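Local structure of Acarbose/maltose binding protein GacH (Streptomyces glaucescens, 3K01) at residues V281-Q295 with F355-W368. The protein binds acarbose and an acarbose homolog, and probably maltose, as the solute receptor of an ABC transporter in Streptomyces glaucescens. Residues are numbered along the deposited sequence; the frame is centred on the assembly and turned at random.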
loop_
_atom_site.group_PDB
_atom_site.type_symbol
_atom_site.label_atom_id
_atom_site.label_comp_id
_atom_site.label_asym_id
_atom_site.label_seq_id
_atom_site.Cartn_x
_atom_site.Cartn_y
_atom_site.Cartn_z
ATOM N N VAL A 281 -10.592 3.770 13.282
ATOM C CA VAL A 281 -9.477 3.930 12.345
ATOM C C VAL A 281 -9.467 5.364 11.865
ATOM O O VAL A 281 -10.520 5.904 11.488
ATOM C CB VAL A 281 -9.588 2.949 11.157
ATOM C CG1 VAL A 281 -8.431 3.126 10.209
ATOM C CG2 VAL A 281 -9.609 1.500 11.652
ATOM N N ALA A 282 -8.283 5.976 11.887
ATOM C CA ALA A 282 -8.092 7.368 11.488
ATOM C C ALA A 282 -6.857 7.446 10.575
ATOM O O ALA A 282 -6.083 6.514 10.495
ATOM C CB ALA A 282 -7.891 8.237 12.716
ATOM N N PRO A 283 -6.661 8.578 9.883
ATOM C CA PRO A 283 -5.409 8.729 9.157
ATOM C C PRO A 283 -4.213 8.665 10.101
ATOM O O PRO A 283 -4.333 8.983 11.301
ATOM C CB PRO A 283 -5.534 10.129 8.533
ATOM C CG PRO A 283 -6.998 10.368 8.441
ATOM C CD PRO A 283 -7.550 9.734 9.690
ATOM N N VAL A 284 -3.058 8.288 9.573
ATOM C CA VAL A 284 -1.856 8.401 10.391
ATOM C C VAL A 284 -1.669 9.852 10.856
ATOM O O VAL A 284 -2.042 10.809 10.166
ATOM C CB VAL A 284 -0.588 7.902 9.667
ATOM C CG1 VAL A 284 -0.727 6.432 9.295
ATOM C CG2 VAL A 284 -0.249 8.758 8.454
ATOM N N PRO A 285 -1.064 10.041 12.029
ATOM C CA PRO A 285 -0.873 11.415 12.491
ATOM C C PRO A 285 0.114 12.219 11.648
ATOM O O PRO A 285 1.079 11.670 11.103
ATOM C CB PRO A 285 -0.339 11.260 13.936
ATOM C CG PRO A 285 0.228 9.907 13.967
ATOM C CD PRO A 285 -0.584 9.059 13.017
ATOM N N ALA A 286 -0.123 13.520 11.574
ATOM C CA ALA A 286 0.844 14.473 11.038
ATOM C C ALA A 286 2.114 14.491 11.873
ATOM O O ALA A 286 2.114 14.083 13.046
ATOM C CB ALA A 286 0.233 15.865 11.013
ATOM N N GLY A 287 3.192 14.971 11.277
ATOM C CA GLY A 287 4.393 15.319 12.015
ATOM C C GLY A 287 4.517 16.831 12.015
ATOM O O GLY A 287 3.524 17.559 11.921
ATOM N N SER A 288 5.749 17.305 12.103
ATOM C CA SER A 288 5.974 18.742 12.249
ATOM C C SER A 288 5.740 19.511 10.962
ATOM O O SER A 288 5.568 20.737 11.003
ATOM C CB SER A 288 7.392 19.014 12.758
ATOM O OG SER A 288 8.339 18.863 11.734
ATOM N N ALA A 289 5.746 18.828 9.816
ATOM C CA ALA A 289 5.764 19.542 8.523
ATOM C C ALA A 289 5.014 18.819 7.405
ATOM O O ALA A 289 5.269 19.055 6.223
ATOM C CB ALA A 289 7.223 19.847 8.084
ATOM N N GLY A 290 4.094 17.922 7.758
ATOM C CA GLY A 290 3.362 17.173 6.759
ATOM C C GLY A 290 2.501 16.096 7.386
ATOM O O GLY A 290 2.469 15.924 8.621
ATOM N N GLN A 291 1.793 15.369 6.540
ATOM C CA GLN A 291 0.975 14.267 6.978
ATOM C C GLN A 291 0.778 13.356 5.795
ATOM O O GLN A 291 0.285 13.785 4.740
ATOM C CB GLN A 291 -0.373 14.763 7.486
ATOM C CG GLN A 291 -1.203 13.645 8.098
ATOM C CD GLN A 291 -2.503 14.088 8.773
ATOM O OE1 GLN A 291 -3.162 13.298 9.494
ATOM N NE2 GLN A 291 -2.869 15.325 8.581
ATOM N N GLY A 292 1.130 12.097 5.952
ATOM C CA GLY A 292 0.897 11.162 4.866
ATOM C C GLY A 292 1.231 9.751 5.240
ATOM O O GLY A 292 2.031 9.505 6.158
ATOM N N SER A 293 0.668 8.813 4.485
ATOM C CA SER A 293 0.872 7.394 4.702
ATOM C C SER A 293 1.285 6.760 3.379
ATOM O O SER A 293 0.922 7.249 2.307
ATOM C CB SER A 293 -0.414 6.751 5.246
ATOM O OG SER A 293 -1.529 7.152 4.468
ATOM N N PRO A 294 2.066 5.689 3.418
ATOM C CA PRO A 294 2.527 5.105 2.163
ATOM C C PRO A 294 1.414 4.409 1.391
ATOM O O PRO A 294 0.430 3.928 1.950
ATOM C CB PRO A 294 3.587 4.117 2.616
ATOM C CG PRO A 294 3.126 3.706 4.018
ATOM C CD PRO A 294 2.575 4.960 4.602
ATOM N N GLN A 295 1.627 4.281 0.093
ATOM C CA GLN A 295 0.603 3.764 -0.821
ATOM C C GLN A 295 0.873 2.334 -1.201
ATOM O O GLN A 295 1.980 1.999 -1.623
ATOM C CB GLN A 295 0.683 4.579 -2.101
ATOM C CG GLN A 295 -0.304 4.155 -3.180
ATOM C CD GLN A 295 -0.094 4.906 -4.464
ATOM O OE1 GLN A 295 0.638 5.880 -4.507
ATOM N NE2 GLN A 295 -0.788 4.478 -5.518
ATOM N N PHE A 355 -13.810 2.592 7.367
ATOM C CA PHE A 355 -12.587 2.660 8.166
ATOM C C PHE A 355 -11.462 3.405 7.469
ATOM O O PHE A 355 -10.751 4.164 8.136
ATOM C CB PHE A 355 -12.052 1.274 8.509
ATOM C CG PHE A 355 -12.739 0.566 9.653
ATOM C CD1 PHE A 355 -13.007 1.224 10.850
ATOM C CD2 PHE A 355 -13.016 -0.793 9.560
ATOM C CE1 PHE A 355 -13.584 0.539 11.924
ATOM C CE2 PHE A 355 -13.617 -1.484 10.647
ATOM C CZ PHE A 355 -13.872 -0.805 11.808
ATOM N N PHE A 356 -11.279 3.189 6.159
ATOM C CA PHE A 356 -10.029 3.570 5.479
ATOM C C PHE A 356 -10.034 4.697 4.506
ATOM O O PHE A 356 -8.970 5.165 4.125
ATOM C CB PHE A 356 -9.367 2.364 4.799
ATOM C CG PHE A 356 -8.652 1.490 5.771
ATOM C CD1 PHE A 356 -7.323 1.710 6.111
ATOM C CD2 PHE A 356 -9.349 0.493 6.414
ATOM C CE1 PHE A 356 -6.708 0.888 7.087
ATOM C CE2 PHE A 356 -8.731 -0.311 7.354
ATOM C CZ PHE A 356 -7.416 -0.092 7.679
ATOM N N LYS A 357 -11.196 5.147 4.045
ATOM C CA LYS A 357 -11.136 6.183 3.031
ATOM C C LYS A 357 -10.417 7.468 3.487
ATOM O O LYS A 357 -9.602 8.001 2.727
ATOM C CB LYS A 357 -12.488 6.441 2.375
ATOM C CG LYS A 357 -12.419 7.388 1.143
ATOM C CD LYS A 357 -11.303 7.020 0.141
ATOM C CE LYS A 357 -11.501 7.627 -1.244
ATOM N NZ LYS A 357 -11.660 9.069 -1.245
ATOM N N PRO A 358 -10.680 7.969 4.711
ATOM C CA PRO A 358 -9.901 9.140 5.107
ATOM C C PRO A 358 -8.388 8.888 5.116
ATOM O O PRO A 358 -7.604 9.756 4.728
ATOM C CB PRO A 358 -10.445 9.455 6.514
ATOM C CG PRO A 358 -11.877 8.933 6.457
ATOM C CD PRO A 358 -11.743 7.642 5.693
ATOM N N ALA A 359 -7.975 7.685 5.513
ATOM C CA ALA A 359 -6.548 7.333 5.460
ATOM C C ALA A 359 -6.032 7.291 4.017
ATOM O O ALA A 359 -4.947 7.790 3.702
ATOM C CB ALA A 359 -6.333 5.992 6.147
ATOM N N VAL A 360 -6.826 6.716 3.119
ATOM C CA VAL A 360 -6.458 6.673 1.695
ATOM C C VAL A 360 -6.264 8.091 1.128
ATOM O O VAL A 360 -5.394 8.310 0.278
ATOM C CB VAL A 360 -7.501 5.865 0.899
ATOM C CG1 VAL A 360 -7.378 6.081 -0.623
ATOM C CG2 VAL A 360 -7.357 4.396 1.212
ATOM N N ASP A 361 -7.040 9.056 1.614
ATOM C CA ASP A 361 -6.848 10.449 1.198
ATOM C C ASP A 361 -5.508 11.034 1.634
ATOM O O ASP A 361 -5.103 12.071 1.127
ATOM C CB ASP A 361 -7.975 11.354 1.718
ATOM C CG ASP A 361 -9.305 11.172 0.976
ATOM O OD1 ASP A 361 -9.364 10.547 -0.109
ATOM O OD2 ASP A 361 -10.290 11.706 1.513
ATOM N N LYS A 362 -4.811 10.368 2.551
ATOM C CA LYS A 362 -3.478 10.801 2.965
ATOM C C LYS A 362 -2.384 10.036 2.273
ATOM O O LYS A 362 -1.206 10.244 2.600
ATOM C CB LYS A 362 -3.329 10.689 4.493
ATOM C CG LYS A 362 -4.072 11.796 5.252
ATOM C CD LYS A 362 -3.579 13.198 4.897
ATOM C CE LYS A 362 -4.440 14.196 5.632
ATOM N NZ LYS A 362 -5.773 14.344 4.963
ATOM N N ALA A 363 -2.703 9.158 1.329
ATOM C CA ALA A 363 -1.662 8.345 0.712
ATOM C C ALA A 363 -0.645 9.197 -0.035
ATOM O O ALA A 363 -1.008 10.171 -0.702
ATOM C CB ALA A 363 -2.286 7.311 -0.204
ATOM N N VAL A 364 0.616 8.782 0.060
ATOM C CA VAL A 364 1.715 9.460 -0.622
ATOM C C VAL A 364 2.283 8.474 -1.620
ATOM O O VAL A 364 2.514 7.320 -1.295
ATOM C CB VAL A 364 2.817 9.888 0.406
ATOM C CG1 VAL A 364 4.055 10.470 -0.308
ATOM C CG2 VAL A 364 2.260 10.884 1.399
ATOM N N GLU A 365 2.538 8.955 -2.836
ATOM C CA GLU A 365 3.067 8.102 -3.868
ATOM C C GLU A 365 4.432 7.538 -3.502
ATOM O O GLU A 365 5.237 8.215 -2.845
ATOM C CB GLU A 365 3.233 8.906 -5.153
ATOM C CG GLU A 365 1.929 9.356 -5.803
ATOM C CD GLU A 365 2.149 10.220 -7.036
ATOM O OE1 GLU A 365 3.155 10.013 -7.733
ATOM O OE2 GLU A 365 1.294 11.102 -7.311
ATOM N N ARG A 366 4.697 6.326 -3.947
ATOM C CA ARG A 366 6.056 5.782 -3.941
ATOM C C ARG A 366 6.877 6.512 -5.005
ATOM O O ARG A 366 6.314 7.124 -5.910
ATOM C CB ARG A 366 6.043 4.315 -4.383
ATOM C CG ARG A 366 5.117 3.414 -3.636
ATOM C CD ARG A 366 5.677 2.896 -2.327
ATOM N NE ARG A 366 4.750 1.888 -1.843
ATOM C CZ ARG A 366 4.892 0.565 -1.903
ATOM N NH1 ARG A 366 6.021 -0.028 -2.302
ATOM N NH2 ARG A 366 3.908 -0.181 -1.423
ATOM N N PRO A 367 8.219 6.395 -4.937
ATOM C CA PRO A 367 8.992 6.752 -6.118
ATOM C C PRO A 367 8.787 5.647 -7.157
ATOM O O PRO A 367 9.036 4.473 -6.894
ATOM C CB PRO A 367 10.450 6.786 -5.609
ATOM C CG PRO A 367 10.446 5.954 -4.401
ATOM C CD PRO A 367 9.058 5.911 -3.819
ATOM N N TRP A 368 8.358 6.046 -8.353
ATOM C CA TRP A 368 7.960 5.072 -9.359
ATOM C C TRP A 368 9.149 4.688 -10.227
ATOM O O TRP A 368 9.185 4.948 -11.439
ATOM C CB TRP A 368 6.793 5.611 -10.191
ATOM C CG TRP A 368 5.635 6.039 -9.348
ATOM C CD1 TRP A 368 5.113 7.296 -9.280
ATOM C CD2 TRP A 368 4.875 5.226 -8.429
ATOM N NE1 TRP A 368 4.061 7.322 -8.384
ATOM C CE2 TRP A 368 3.888 6.075 -7.861
ATOM C CE3 TRP A 368 4.914 3.885 -8.048
ATOM C CZ2 TRP A 368 2.978 5.631 -6.914
ATOM C CZ3 TRP A 368 3.996 3.440 -7.119
ATOM C CH2 TRP A 368 3.028 4.325 -6.563
HETATM O O HOH W 1 -0.960 13.274 2.476
HETATM O O HOH W 2 4.360 5.551 -0.495
#
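The Trp368 indole meets Gln295 at its edge: the amide OE1 lies 3.4 Å from CZ2, near the ring plane, and the amide plane stands 80° to the indole. Over one face of that ring, toward the rim, sits Arg366 O, while at the pyrrole edge NE1 donates to Glu365 OE1. With CG anti to the backbone N (chi1 179°) and the chain extended beyond it, Gln295 carries its amide to the indole; NE2 bonds to Gln122 O, whereas OE1 is buried without a polar partner. The guanidinium of Arg366 takes Gln295 O at its edge, side-on, NE at 2.8 Å and NH2 at 2.9 Å, the oxygen lying slightly out of the guanidinium plane. This double grip on one oxygen limits rotation of the group.

At the other end, Val281 divides its two methyls between two phenyl rings. CG1 rests over a face of Phe356, 4.3 Å from the centroid, in a CH-pi contact, and CG2 lies 3.5 Å from Phe355 CD1. Pro283 continues the apolar seam, packing its CG against Pro358 and its CB against Lys362 CG.

Between these ends the backbones pair. Ser293 N donates to Lys362 O (3.0 Å), and Val364 N returns a bond to Ser293 O at 2.7 Å. One water joins Gln291 O to Lys362 O, and another links Gln295 N with Val364 O. Ser293 OG is hydrogen-bonded with Thr142 OG1.

Such parallel pairing, in which a short strand after helix 351-360 adds to the long strand 293-302 of the mixed sheet while the helix packs beside strand 279-283, illustrates the alpha/beta architecture of periplasmic-binding-protein-like solute receptors.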